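PDB 6GRB: nuclease-like protein from Chaetomium thermophilum, which is the eukaryotic Holliday-junction-resolving enzyme GEN1, here its nuclease core with the C-terminal domain, and probably cuts four-way junctions and 5'-flap DNA. Local coordinates for residues 63-68 and 327-332; 333-338 and 445-450; 379-384 and 438-443. All blocks are in the same frame, centred on the assembly; numbering follows the deposited sequence.

Contact 1 (63-68 and 327-332); sequences RFVRLL and KVLAPG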
ATOM      1  N   ARG A  63       0.595  -7.556 -10.436  1.00 64.45           N
ATOM      2  CA  ARG A  63       0.642  -6.382  -9.558  1.00 63.81           C
ATOM      3  C   ARG A  63       2.057  -5.817  -9.406  1.00 62.99           C
ATOM      4  O   ARG A  63       2.222  -4.609  -9.221  1.00 62.63           O
ATOM      5  CB  ARG A  63       0.082  -6.714  -8.168  1.00 63.66           C
ATOM      6  CG  ARG A  63      -1.337  -7.250  -8.171  1.00 64.89           C
ATOM      7  CD  ARG A  63      -2.361  -6.186  -7.847  1.00 65.85           C
ATOM      8  NE  ARG A  63      -3.726  -6.678  -8.041  1.00 67.53           N
ATOM      9  CZ  ARG A  63      -4.797  -6.129  -7.472  1.00 68.90           C
ATOM     10  NH1 ARG A  63      -4.640  -5.077  -6.674  1.00 68.83           N
ATOM     11  NH2 ARG A  63      -6.016  -6.632  -7.692  1.00 70.16           N
ATOM     12  N   PHE A  64       3.082  -6.672  -9.450  1.00 54.36           N
ATOM     13  CA  PHE A  64       4.459  -6.191  -9.342  1.00 54.25           C
ATOM     14  C   PHE A  64       4.870  -5.415 -10.594  1.00 54.75           C
ATOM     15  O   PHE A  64       5.588  -4.408 -10.499  1.00 54.63           O
ATOM     16  CB  PHE A  64       5.421  -7.361  -9.087  1.00 54.74           C
ATOM     17  CG  PHE A  64       5.346  -7.926  -7.702  1.00 54.31           C
ATOM     18  CD1 PHE A  64       4.375  -7.502  -6.810  1.00 53.68           C
ATOM     19  CD2 PHE A  64       6.277  -8.865  -7.268  1.00 54.84           C
ATOM     20  CE1 PHE A  64       4.317  -8.012  -5.523  1.00 53.54           C
ATOM     21  CE2 PHE A  64       6.231  -9.380  -5.957  1.00 54.56           C
ATOM     22  CZ  PHE A  64       5.244  -8.965  -5.092  1.00 53.91           C
ATOM     23  N   VAL A  65       4.428  -5.879 -11.771  1.00 55.56           N
ATOM     24  CA  VAL A  65       4.634  -5.134 -13.014  1.00 56.22           C
ATOM     25  C   VAL A  65       3.887  -3.806 -12.963  1.00 55.84           C
ATOM     26  O   VAL A  65       4.399  -2.765 -13.411  1.00 55.92           O
ATOM     27  CB  VAL A  65       4.195  -5.973 -14.235  1.00 57.34           C
ATOM     28  CG1 VAL A  65       4.514  -5.247 -15.559  1.00 58.30           C
ATOM     29  CG2 VAL A  65       4.826  -7.355 -14.214  1.00 57.80           C
ATOM     30  N   ARG A  66       2.678  -3.808 -12.401  1.00 58.05           N
ATOM     31  CA  ARG A  66       1.953  -2.556 -12.248  1.00 58.05           C
ATOM     32  C   ARG A  66       2.716  -1.588 -11.344  1.00 56.93           C
ATOM     33  O   ARG A  66       2.805  -0.391 -11.646  1.00 56.89           O
ATOM     34  CB  ARG A  66       0.538  -2.814 -11.724  1.00 58.61           C
ATOM     35  CG  ARG A  66      -0.355  -1.574 -11.808  1.00 59.26           C
ATOM     36  CD  ARG A  66      -1.842  -1.901 -11.658  1.00 60.85           C
ATOM     37  NE  ARG A  66      -2.342  -2.765 -12.730  1.00 62.60           N
ATOM     38  CZ  ARG A  66      -2.863  -2.342 -13.887  1.00 64.48           C
ATOM     39  NH1 ARG A  66      -2.979  -1.041 -14.146  1.00 64.40           N
ATOM     40  NH2 ARG A  66      -3.279  -3.229 -14.792  1.00 65.69           N
ATOM     41  N   LEU A  67       3.310  -2.092 -10.251  1.00 54.92           N
ATOM     42  CA  LEU A  67       4.128  -1.227  -9.403  1.00 54.35           C
ATOM     43  C   LEU A  67       5.385  -0.748 -10.118  1.00 54.68           C
ATOM     44  O   LEU A  67       5.888   0.338  -9.819  1.00 54.52           O
ATOM     45  CB  LEU A  67       4.514  -1.944  -8.107  1.00 54.11           C
ATOM     46  CG  LEU A  67       3.419  -2.266  -7.078  1.00 53.91           C
ATOM     47  CD1 LEU A  67       4.004  -3.101  -5.923  1.00 53.92           C
ATOM     48  CD2 LEU A  67       2.690  -0.983  -6.573  1.00 53.82           C
ATOM     49  N   LEU A  68       5.933  -1.560 -11.027  1.00 56.19           N
ATOM     50  CA  LEU A  68       7.052  -1.100 -11.842  1.00 56.90           C
ATOM     51  C   LEU A  68       6.675   0.141 -12.634  1.00 56.86           C
ATOM     52  O   LEU A  68       7.454   1.095 -12.709  1.00 56.94           O
ATOM     53  CB  LEU A  68       7.518  -2.201 -12.787  1.00 57.97           C
ATOM     54  CG  LEU A  68       8.581  -3.161 -12.259  1.00 58.79           C
ATOM     55  CD1 LEU A  68       9.210  -3.868 -13.460  1.00 60.24           C
ATOM     56  CD2 LEU A  68       9.658  -2.464 -11.389  1.00 59.14           C
ATOM     57  N   LYS A 327       6.384  -9.009 -23.532  1.00 70.48           N
ATOM     58  CA  LYS A 327       5.237  -8.119 -23.712  1.00 70.62           C
ATOM     59  C   LYS A 327       4.789  -7.522 -22.383  1.00 68.99           C
ATOM     60  O   LYS A 327       4.508  -6.321 -22.294  1.00 69.04           O
ATOM     61  CB  LYS A 327       4.080  -8.864 -24.383  1.00 71.20           C
ATOM     62  N   VAL A 328       4.746  -8.345 -21.332  1.00 71.54           N
ATOM     63  CA  VAL A 328       4.210  -7.928 -20.040  1.00 70.09           C
ATOM     64  C   VAL A 328       5.212  -7.081 -19.269  1.00 69.18           C
ATOM     65  O   VAL A 328       4.840  -6.113 -18.598  1.00 68.34           O
ATOM     66  CB  VAL A 328       3.783  -9.171 -19.244  1.00 69.29           C
ATOM     67  CG1 VAL A 328       3.371  -8.778 -17.823  1.00 67.93           C
ATOM     68  CG2 VAL A 328       2.661  -9.882 -19.973  1.00 70.10           C
ATOM     69  N   LEU A 329       6.496  -7.408 -19.360  1.00 67.51           N
ATOM     70  CA  LEU A 329       7.488  -6.707 -18.553  1.00 66.87           C
ATOM     71  C   LEU A 329       7.943  -5.398 -19.179  1.00 67.31           C
ATOM     72  O   LEU A 329       8.415  -4.518 -18.459  1.00 66.50           O
ATOM     73  CB  LEU A 329       8.703  -7.615 -18.324  1.00 67.56           C
ATOM     74  CG  LEU A 329       9.676  -7.192 -17.224  1.00 67.26           C
ATOM     75  CD1 LEU A 329       8.933  -7.170 -15.911  1.00 65.82           C
ATOM     76  CD2 LEU A 329      10.884  -8.126 -17.159  1.00 68.67           C
ATOM     77  N   ALA A 330       7.837  -5.248 -20.501  1.00 68.14           N
ATOM     78  CA  ALA A 330       8.552  -4.164 -21.174  1.00 68.90           C
ATOM     79  C   ALA A 330       8.120  -2.767 -20.726  1.00 67.85           C
ATOM     80  O   ALA A 330       9.004  -1.942 -20.428  1.00 67.41           O
ATOM     81  CB  ALA A 330       8.427  -4.326 -22.694  1.00 70.94           C
ATOM     82  N   PRO A 331       6.823  -2.421 -20.670  1.00 68.46           N
ATOM     83  CA  PRO A 331       6.470  -1.073 -20.194  1.00 67.54           C
ATOM     84  C   PRO A 331       6.997  -0.775 -18.798  1.00 65.68           C
ATOM     85  O   PRO A 331       7.387   0.370 -18.514  1.00 65.02           O
ATOM     86  CB  PRO A 331       4.934  -1.070 -20.236  1.00 68.03           C
ATOM     87  CG  PRO A 331       4.561  -2.164 -21.152  1.00 69.73           C
ATOM     88  CD  PRO A 331       5.622  -3.214 -20.997  1.00 69.22           C
ATOM     89  N   GLY A 332       7.045  -1.792 -17.926  1.00 66.23           N
ATOM     90  CA  GLY A 332       7.526  -1.579 -16.569  1.00 64.92           C
ATOM     91  C   GLY A 332       9.000  -1.220 -16.507  1.00 65.31           C
ATOM     92  O   GLY A 332       9.384  -0.269 -15.824  1.00 64.64           O
TER

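Contact 2 (333-338 and 445-450); sequences LLVQRC and ETILKL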
ATOM      1  N   LEU A 333       9.854  -1.999 -17.186  1.00 66.20           N
ATOM      2  CA  LEU A 333      11.274  -1.649 -17.249  1.00 67.06           C
ATOM      3  C   LEU A 333      11.495  -0.271 -17.855  1.00 66.99           C
ATOM      4  O   LEU A 333      12.464   0.414 -17.498  1.00 67.09           O
ATOM      5  CB  LEU A 333      12.054  -2.662 -18.079  1.00 68.78           C
ATOM      6  CG  LEU A 333      12.410  -4.028 -17.529  1.00 69.48           C
ATOM      7  CD1 LEU A 333      13.044  -4.830 -18.668  1.00 71.36           C
ATOM      8  CD2 LEU A 333      13.340  -3.907 -16.342  1.00 69.77           C
ATOM      9  N   LEU A 334      10.652   0.133 -18.808  1.00 69.86           N
ATOM     10  CA  LEU A 334      10.756   1.484 -19.357  1.00 69.82           C
ATOM     11  C   LEU A 334      10.665   2.521 -18.243  1.00 68.36           C
ATOM     12  O   LEU A 334      11.487   3.448 -18.173  1.00 68.31           O
ATOM     13  CB  LEU A 334       9.664   1.708 -20.413  1.00 70.47           C
ATOM     14  CG  LEU A 334       9.423   3.035 -21.158  1.00 70.75           C
ATOM     15  CD1 LEU A 334      10.658   3.367 -21.993  1.00 72.03           C
ATOM     16  CD2 LEU A 334       8.185   3.040 -22.051  1.00 71.17           C
ATOM     17  N   VAL A 335       9.681   2.371 -17.344  1.00 67.68           N
ATOM     18  CA  VAL A 335       9.509   3.341 -16.262  1.00 66.46           C
ATOM     19  C   VAL A 335      10.646   3.230 -15.258  1.00 66.45           C
ATOM     20  O   VAL A 335      11.279   4.234 -14.896  1.00 66.31           O
ATOM     21  CB  VAL A 335       8.153   3.166 -15.561  1.00 65.56           C
ATOM     22  CG1 VAL A 335       8.206   3.877 -14.213  1.00 64.55           C
ATOM     23  CG2 VAL A 335       7.037   3.737 -16.406  1.00 65.86           C
ATOM     24  N   GLN A 336      10.913   2.006 -14.814  1.00 69.94           N
ATOM     25  CA  GLN A 336      11.979   1.754 -13.853  1.00 70.49           C
ATOM     26  C   GLN A 336      13.305   2.326 -14.342  1.00 71.59           C
ATOM     27  O   GLN A 336      14.059   2.917 -13.569  1.00 71.83           O
ATOM     28  CB  GLN A 336      12.119   0.253 -13.590  1.00 71.28           C
ATOM     29  CG  GLN A 336      13.203  -0.102 -12.585  1.00 72.46           C
ATOM     30  CD  GLN A 336      14.341  -0.887 -13.207  1.00 74.50           C
ATOM     31  OE1 GLN A 336      14.158  -2.022 -13.649  1.00 74.85           O
ATOM     32  NE2 GLN A 336      15.523  -0.285 -13.245  1.00 75.93           N
ATOM     33  N   ARG A 337      13.585   2.149 -15.630  1.00 71.74           N
ATOM     34  CA  ARG A 337      14.827   2.654 -16.218  1.00 72.82           C
ATOM     35  C   ARG A 337      14.808   4.171 -16.385  1.00 72.06           C
ATOM     36  O   ARG A 337      15.866   4.813 -16.303  1.00 72.59           O
ATOM     37  CB  ARG A 337      15.095   1.973 -17.563  1.00 74.04           C
ATOM     38  N   CYS A 338      13.620   4.747 -16.535  1.00 72.15           N
ATOM     39  CA  CYS A 338      13.486   6.193 -16.685  1.00 71.54           C
ATOM     40  C   CYS A 338      13.721   6.946 -15.369  1.00 70.96           C
ATOM     41  O   CYS A 338      14.119   8.110 -15.380  1.00 70.94           O
ATOM     42  CB  CYS A 338      12.108   6.545 -17.250  1.00 70.90           C
ATOM     43  SG  CYS A 338      12.141   7.246 -18.916  1.00 71.84           S
ATOM     44  N   GLU A 445       3.943  11.945 -17.883  1.00 67.37           N
ATOM     45  CA  GLU A 445       4.830  12.942 -18.486  1.00 67.52           C
ATOM     46  C   GLU A 445       5.999  13.306 -17.567  1.00 66.90           C
ATOM     47  O   GLU A 445       7.117  13.538 -18.044  1.00 67.18           O
ATOM     48  CB  GLU A 445       4.032  14.203 -18.861  1.00 67.59           C
ATOM     49  CG  GLU A 445       4.841  15.274 -19.546  1.00 67.83           C
ATOM     50  CD  GLU A 445       4.041  16.552 -19.788  1.00 67.87           C
ATOM     51  OE1 GLU A 445       3.078  16.793 -19.032  1.00 67.50           O
ATOM     52  OE2 GLU A 445       4.368  17.328 -20.727  1.00 68.33           O
ATOM     53  N   THR A 446       5.778  13.372 -16.253  1.00 64.52           N
ATOM     54  CA  THR A 446       6.908  13.807 -15.446  1.00 64.23           C
ATOM     55  C   THR A 446       7.943  12.702 -15.286  1.00 64.35           C
ATOM     56  O   THR A 446       9.130  12.995 -15.093  1.00 64.50           O
ATOM     57  CB  THR A 446       6.459  14.351 -14.082  1.00 63.75           C
ATOM     58  OG1 THR A 446       5.742  13.353 -13.357  1.00 63.51           O
ATOM     59  CG2 THR A 446       5.610  15.580 -14.235  1.00 63.96           C
ATOM     60  N   ILE A 447       7.545  11.435 -15.406  1.00 63.30           N
ATOM     61  CA  ILE A 447       8.566  10.390 -15.443  1.00 63.61           C
ATOM     62  C   ILE A 447       9.399  10.510 -16.720  1.00 64.42           C
ATOM     63  O   ILE A 447      10.609  10.264 -16.713  1.00 64.81           O
ATOM     64  CB  ILE A 447       7.929   8.992 -15.276  1.00 63.58           C
ATOM     65  CG1 ILE A 447       7.513   8.777 -13.827  1.00 62.84           C
ATOM     66  CG2 ILE A 447       8.894   7.887 -15.698  1.00 64.22           C
ATOM     67  CD1 ILE A 447       7.106   7.376 -13.513  1.00 62.78           C
ATOM     68  N   LEU A 448       8.793  10.951 -17.814  1.00 65.33           N
ATOM     69  CA  LEU A 448       9.531  11.078 -19.068  1.00 66.23           C
ATOM     70  C   LEU A 448      10.426  12.317 -19.097  1.00 66.15           C
ATOM     71  O   LEU A 448      11.446  12.325 -19.796  1.00 66.81           O
ATOM     72  CB  LEU A 448       8.555  11.102 -20.247  1.00 66.92           C
ATOM     73  CG  LEU A 448       7.656   9.898 -20.522  1.00 67.46           C
ATOM     74  CD1 LEU A 448       6.896  10.136 -21.813  1.00 68.48           C
ATOM     75  CD2 LEU A 448       8.451   8.620 -20.601  1.00 68.00           C
ATOM     76  N   LYS A 449      10.066  13.375 -18.371  1.00 69.70           N
ATOM     77  CA  LYS A 449      10.953  14.526 -18.334  1.00 69.74           C
ATOM     78  C   LYS A 449      12.245  14.208 -17.594  1.00 69.82           C
ATOM     79  O   LYS A 449      13.272  14.834 -17.876  1.00 70.20           O
ATOM     80  CB  LYS A 449      10.236  15.718 -17.710  1.00 69.16           C
ATOM     81  CG  LYS A 449       9.084  16.243 -18.564  1.00 69.19           C
ATOM     82  CD  LYS A 449       8.385  17.407 -17.901  1.00 69.11           C
ATOM     83  CE  LYS A 449       7.259  17.944 -18.758  1.00 69.20           C
ATOM     84  NZ  LYS A 449       6.515  19.087 -18.135  1.00 68.75           N
ATOM     85  N   LEU A 450      12.219  13.213 -16.697  1.00 69.12           N
ATOM     86  CA  LEU A 450      13.390  12.831 -15.918  1.00 69.40           C
ATOM     87  C   LEU A 450      14.316  11.912 -16.710  1.00 70.28           C
ATOM     88  O   LEU A 450      15.545  12.081 -16.696  1.00 70.88           O
ATOM     89  CB  LEU A 450      12.945  12.140 -14.621  1.00 68.96           C
ATOM     90  CG  LEU A 450      12.066  12.968 -13.669  1.00 68.27           C
ATOM     91  CD1 LEU A 450      11.733  12.166 -12.409  1.00 68.02           C
ATOM     92  CD2 LEU A 450      12.714  14.326 -13.339  1.00 68.42           C
TER

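Contact 3 (379-384 and 438-443); sequences ELRVSF and PDLAWV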
ATOM      1  N   GLU A 379      -0.109  12.102 -19.407  1.00 64.41           N
ATOM      2  CA  GLU A 379       0.643  10.969 -19.916  1.00 65.01           C
ATOM      3  C   GLU A 379       1.027  11.240 -21.356  1.00 65.97           C
ATOM      4  O   GLU A 379       0.324  11.950 -22.080  1.00 66.35           O
ATOM      5  CB  GLU A 379      -0.151   9.669 -19.822  1.00 65.64           C
ATOM      6  CG  GLU A 379      -0.353   9.172 -18.396  1.00 64.77           C
ATOM      7  CD  GLU A 379      -1.206   7.918 -18.345  1.00 65.56           C
ATOM      8  OE1 GLU A 379      -0.721   6.890 -17.826  1.00 65.53           O
ATOM      9  OE2 GLU A 379      -2.351   7.960 -18.844  1.00 66.22           O
ATOM     10  N   LEU A 380       2.160  10.685 -21.758  1.00 66.30           N
ATOM     11  CA  LEU A 380       2.625  10.779 -23.131  1.00 67.36           C
ATOM     12  C   LEU A 380       2.636   9.387 -23.751  1.00 68.67           C
ATOM     13  O   LEU A 380       3.005   8.403 -23.092  1.00 68.62           O
ATOM     14  CB  LEU A 380       4.019  11.422 -23.193  1.00 66.98           C
ATOM     15  CG  LEU A 380       4.120  12.917 -22.817  1.00 66.06           C
ATOM     16  CD1 LEU A 380       5.535  13.445 -22.974  1.00 65.91           C
ATOM     17  CD2 LEU A 380       3.157  13.734 -23.652  1.00 66.48           C
ATOM     18  N   ARG A 381       2.202   9.307 -25.005  1.00 68.12           N
ATOM     19  CA  ARG A 381       2.134   8.044 -25.739  1.00 69.66           C
ATOM     20  C   ARG A 381       3.515   7.736 -26.302  1.00 70.30           C
ATOM     21  O   ARG A 381       3.981   8.415 -27.220  1.00 70.60           O
ATOM     22  CB  ARG A 381       1.102   8.139 -26.863  1.00 70.60           C
ATOM     23  CG  ARG A 381       0.869   6.857 -27.607  1.00 72.18           C
ATOM     24  CD  ARG A 381       0.164   5.847 -26.730  1.00 72.29           C
ATOM     25  NE  ARG A 381      -0.436   4.782 -27.529  1.00 73.72           N
ATOM     26  CZ  ARG A 381      -1.054   3.714 -27.025  1.00 74.14           C
ATOM     27  NH1 ARG A 381      -1.155   3.564 -25.707  1.00 73.35           N
ATOM     28  NH2 ARG A 381      -1.561   2.789 -27.842  1.00 75.23           N
ATOM     29  N   VAL A 382       4.200   6.766 -25.711  1.00 71.65           N
ATOM     30  CA  VAL A 382       5.560   6.466 -26.143  1.00 72.18           C
ATOM     31  C   VAL A 382       5.768   5.126 -26.830  1.00 73.99           C
ATOM     32  O   VAL A 382       5.163   4.116 -26.472  1.00 74.59           O
ATOM     33  CB  VAL A 382       6.549   6.565 -24.964  1.00 70.82           C
ATOM     34  CG1 VAL A 382       7.940   6.130 -25.400  1.00 70.82           C
ATOM     35  CG2 VAL A 382       6.574   7.981 -24.410  1.00 69.74           C
ATOM     36  N   SER A 383       6.681   5.128 -27.795  1.00 74.95           N
ATOM     37  CA  SER A 383       7.049   3.957 -28.574  1.00 76.82           C
ATOM     38  C   SER A 383       8.356   3.412 -28.069  1.00 76.64           C
ATOM     39  O   SER A 383       9.170   4.148 -27.577  1.00 75.30           O
ATOM     40  CB  SER A 383       7.180   4.281 -30.060  1.00 77.90           C
ATOM     41  OG  SER A 383       8.220   5.189 -30.320  1.00 76.95           O
ATOM     42  N   PHE A 384       8.559   2.120 -28.255  1.00 74.40           N
ATOM     43  CA  PHE A 384       9.718   1.385 -27.760  1.00 74.26           C
ATOM     44  C   PHE A 384       9.706  -0.006 -28.390  1.00 76.38           C
ATOM     45  O   PHE A 384       8.684  -0.459 -28.918  1.00 77.76           O
ATOM     46  CB  PHE A 384       9.711   1.286 -26.226  1.00 72.18           C
ATOM     47  CG  PHE A 384       8.477   0.628 -25.663  1.00 72.00           C
ATOM     48  CD1 PHE A 384       7.335   1.365 -25.410  1.00 71.42           C
ATOM     49  CD2 PHE A 384       8.460  -0.729 -25.386  1.00 72.33           C
ATOM     50  CE1 PHE A 384       6.196   0.762 -24.896  1.00 71.45           C
ATOM     51  CE2 PHE A 384       7.323  -1.334 -24.870  1.00 72.00           C
ATOM     52  CZ  PHE A 384       6.191  -0.578 -24.626  1.00 71.73           C
ATOM     53  N   PRO A 438       7.726  -1.925 -33.027  1.00 80.11           N
ATOM     54  CA  PRO A 438       7.431  -0.927 -31.984  1.00 79.15           C
ATOM     55  C   PRO A 438       6.122  -1.205 -31.252  1.00 78.63           C
ATOM     56  O   PRO A 438       5.087  -1.459 -31.874  1.00 78.40           O
ATOM     57  CB  PRO A 438       7.361   0.385 -32.775  1.00 78.30           C
ATOM     58  CG  PRO A 438       8.244   0.135 -33.955  1.00 79.11           C
ATOM     59  CD  PRO A 438       8.013  -1.290 -34.324  1.00 80.11           C
ATOM     60  N   ASP A 439       6.175  -1.137 -29.922  1.00 76.74           N
ATOM     61  CA  ASP A 439       5.009  -1.169 -29.045  1.00 75.87           C
ATOM     62  C   ASP A 439       4.750   0.244 -28.518  1.00 74.33           C
ATOM     63  O   ASP A 439       5.629   1.107 -28.554  1.00 73.36           O
ATOM     64  CB  ASP A 439       5.230  -2.142 -27.875  1.00 74.99           C
ATOM     65  CG  ASP A 439       3.935  -2.766 -27.345  1.00 74.06           C
ATOM     66  OD1 ASP A 439       2.842  -2.164 -27.450  1.00 73.97           O
ATOM     67  OD2 ASP A 439       4.021  -3.887 -26.805  1.00 73.03           O
ATOM     68  N   LEU A 440       3.537   0.478 -28.016  1.00 74.54           N
ATOM     69  CA  LEU A 440       3.146   1.777 -27.489  1.00 72.71           C
ATOM     70  C   LEU A 440       2.669   1.625 -26.056  1.00 71.64           C
ATOM     71  O   LEU A 440       1.978   0.660 -25.730  1.00 72.48           O
ATOM     72  CB  LEU A 440       2.030   2.426 -28.328  1.00 72.42           C
ATOM     73  CG  LEU A 440       2.259   2.759 -29.804  1.00 73.00           C
ATOM     74  CD1 LEU A 440       1.083   3.532 -30.334  1.00 72.36           C
ATOM     75  CD2 LEU A 440       3.534   3.553 -30.019  1.00 72.71           C
ATOM     76  N   ALA A 441       3.022   2.586 -25.209  1.00 70.85           N
ATOM     77  CA  ALA A 441       2.553   2.633 -23.834  1.00 69.30           C
ATOM     78  C   ALA A 441       2.285   4.076 -23.427  1.00 67.55           C
ATOM     79  O   ALA A 441       2.909   5.007 -23.944  1.00 67.15           O
ATOM     80  CB  ALA A 441       3.576   2.023 -22.878  1.00 68.07           C
ATOM     81  N   TRP A 442       1.359   4.254 -22.490  1.00 69.99           N
ATOM     82  CA  TRP A 442       1.139   5.547 -21.850  1.00 68.27           C
ATOM     83  C   TRP A 442       2.009   5.641 -20.600  1.00 66.61           C
ATOM     84  O   TRP A 442       1.872   4.826 -19.674  1.00 66.17           O
ATOM     85  CB  TRP A 442      -0.330   5.754 -21.483  1.00 68.05           C
ATOM     86  CG  TRP A 442      -1.260   5.973 -22.638  1.00 69.08           C
ATOM     87  CD1 TRP A 442      -2.170   5.090 -23.127  1.00 70.25           C
ATOM     88  CD2 TRP A 442      -1.402   7.167 -23.422  1.00 68.83           C
ATOM     89  NE1 TRP A 442      -2.858   5.645 -24.176  1.00 70.60           N
ATOM     90  CE2 TRP A 442      -2.408   6.923 -24.375  1.00 69.81           C
ATOM     91  CE3 TRP A 442      -0.776   8.417 -23.408  1.00 67.89           C
ATOM     92  CZ2 TRP A 442      -2.803   7.882 -25.308  1.00 69.85           C
ATOM     93  CZ3 TRP A 442      -1.168   9.370 -24.321  1.00 68.05           C
ATOM     94  CH2 TRP A 442      -2.168   9.098 -25.267  1.00 69.03           C
ATOM     95  N   VAL A 443       2.892   6.635 -20.565  1.00 66.13           N
ATOM     96  CA  VAL A 443       3.788   6.831 -19.424  1.00 64.65           C
ATOM     97  C   VAL A 443       3.589   8.244 -18.888  1.00 63.57           C
ATOM     98  O   VAL A 443       3.446   9.189 -19.685  1.00 63.93           O
ATOM     99  CB  VAL A 443       5.251   6.558 -19.813  1.00 64.90           C
ATOM    100  CG1 VAL A 443       6.172   6.771 -18.626  1.00 63.74           C
ATOM    101  CG2 VAL A 443       5.387   5.138 -20.344  1.00 65.84           C
TER

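Contact 1 (63-68 and 327-332)
V65 and V328 both carry CG1 anti to the backbone N (chi1 -175° and 173°), and this choice sets their branches against each other across two helices. V65 CG2 meets V328 CG1 at 4.1 Å, the two side chains crossing at about a right angle. V65 CG1 presses closely on the carbonyl, 3.2 Å from V328 O. Helical geometry would offer that oxygen to the N of G332, but the helix is kinked at P331 and G332 and the bond is not made. One turn on, L68 lies over the backbone of G332, with L68 CB 3.8 Å from G332 CA. Because G332 has no side chain, the backbones close to 4.8 Å between L68 CA and G332 CA. L329 reaches in with its far end, placing its CD1 4.1 Å from L68 CD1. The short axes approach to 8.5 Å at 28°. F61 and Y62, earlier on helix 55-70, also touch V328. The contact joins helix 55-70 of the XPG N-terminal region to helix 318-340. With methyls meeting methyls, a carbonyl and a bare glycine, and no polar bond between the segments, its fit rests on shape and on burial from water.

Contact 2 (333-338 and 445-450)
C338 N, on the residue that faces I447 across the helices, is shared by two carbonyls of its own helix: L334 O at 3.0 Å and, more weakly, V335 O at 2.9 Å. The side chain of C338 points at the other helix, and its CB rests on I447 CG2 at 3.8 Å. SG goes further along and lies loosely beside L448, 4.3 Å from its CD2. I447 is the two-pronged partner. With CG1 anti to its carbonyl carbon (chi1 -74°), it sends CG2 to C338 while the longer branch carries CD1 to V335 CG1, 3.7 Å away. The V335 and I447 side chains cross at about a right angle; through CG2 and CD1 the one isoleucine touches both V335 and C338, a turn apart. L448 starts out pointing away from helix 318-340, and only its CD2 comes near the sulfur. It also packs on L380, V382 and V443 of the sheet. At the end of the contact C338 O comes 4.0 Å from L450 C, a van der Waals approach. L450 N is bonded weakly to T446 O and I447 O of its own helix. I447 also touches I23 and L26 of helix 18-29. At the start of the second helix E445 is salt-bridged to R368, while K449 makes a long bridge back to E445. The short helix axes approach to 9.4 Å and cross at 53°. A helix that follows directly on the last strand of a three-stranded antiparallel sheet and packs against it is consistent with the chromodomain-like fold of the GEN1 C-terminal domain; here helix 445-451 also meets helix 318-340.

Contact 3 (379-384 and 438-443)
Backbone bonds join strand 379-384 to strand 439-443 as antiparallel neighbours. L380 with V443, V382 with A441 and F384 with D439 are hydrogen-bonded pairs, each with two bonds; the V382 N to A441 O bond is 2.8 Å and that from D439 N to F384 O is equally short. R381 with W442 and S383 with L440 are the non-hydrogen-bonded pairs, where CA-H groups approach carbonyls, as S383 CA does D439 O. D439 also bends its carboxylate back, OD1 accepting L440 N on its anti side.

The cation-pi contact and one CH-pi contact lie on the face of R381, S383, L440 and W442. R381 has CG anti to the backbone N (chi1 -175°), and a bend at chi2 (69°) folds the chain across W442. CD stands 3.6 Å above the centre of the indole, and CB is 3.8 Å from the centroid of its six-membered ring. The guanidinium sits off-centre, CZ 4.4 Å from the centroid of the five-membered ring, with planes 41° apart. L440 CB lies over one guanidinium face, toward its rim. R369 makes a second cation-pi contact with W442 and a salt bridge with E379. A serine in place of W442 would probably leave both arginines without their aromatic partner and the R381 chain less restrained.

On the other face A441 CB makes an apolar contact at the edge of the F384 ring, 3.5 Å from CE1, and D439 CB makes a CH-pi contact over a ring face. F384 and V443 continue onto L334 of helix 318-340. Hydrogen bonds thus fix the strand register; the side chains split into an arginine-aromatic cluster and a largely apolar face, much of it packed on helices 318-340 and 445-451.

Overall arrangement
Helix 318-340 is common to contacts 1 and 2, whose centres lie 13 Å apart; L68 O sits 3.3 Å from V335 CG1, so the two interfaces run into one another. Contact 3 pairs two strands of the sheet that helices 318-340 and 445-451 touch, its centre about 13 Å from contact 1 and 11 Å from contact 2. P331 CB approaches A441 CB at 4.3 Å. Contact 1 joins helix 318-340 to the XPG N-terminal region, contact 2 brings C-terminal helix 445-451 onto it, and contact 3 lies within that C-terminal region. All are away from the magnesium site of D141 and D143. Contact 1 comes within about 9 Å of the DNA (nearest atoms), contacts 2 and 3 about 27 and 25 Å.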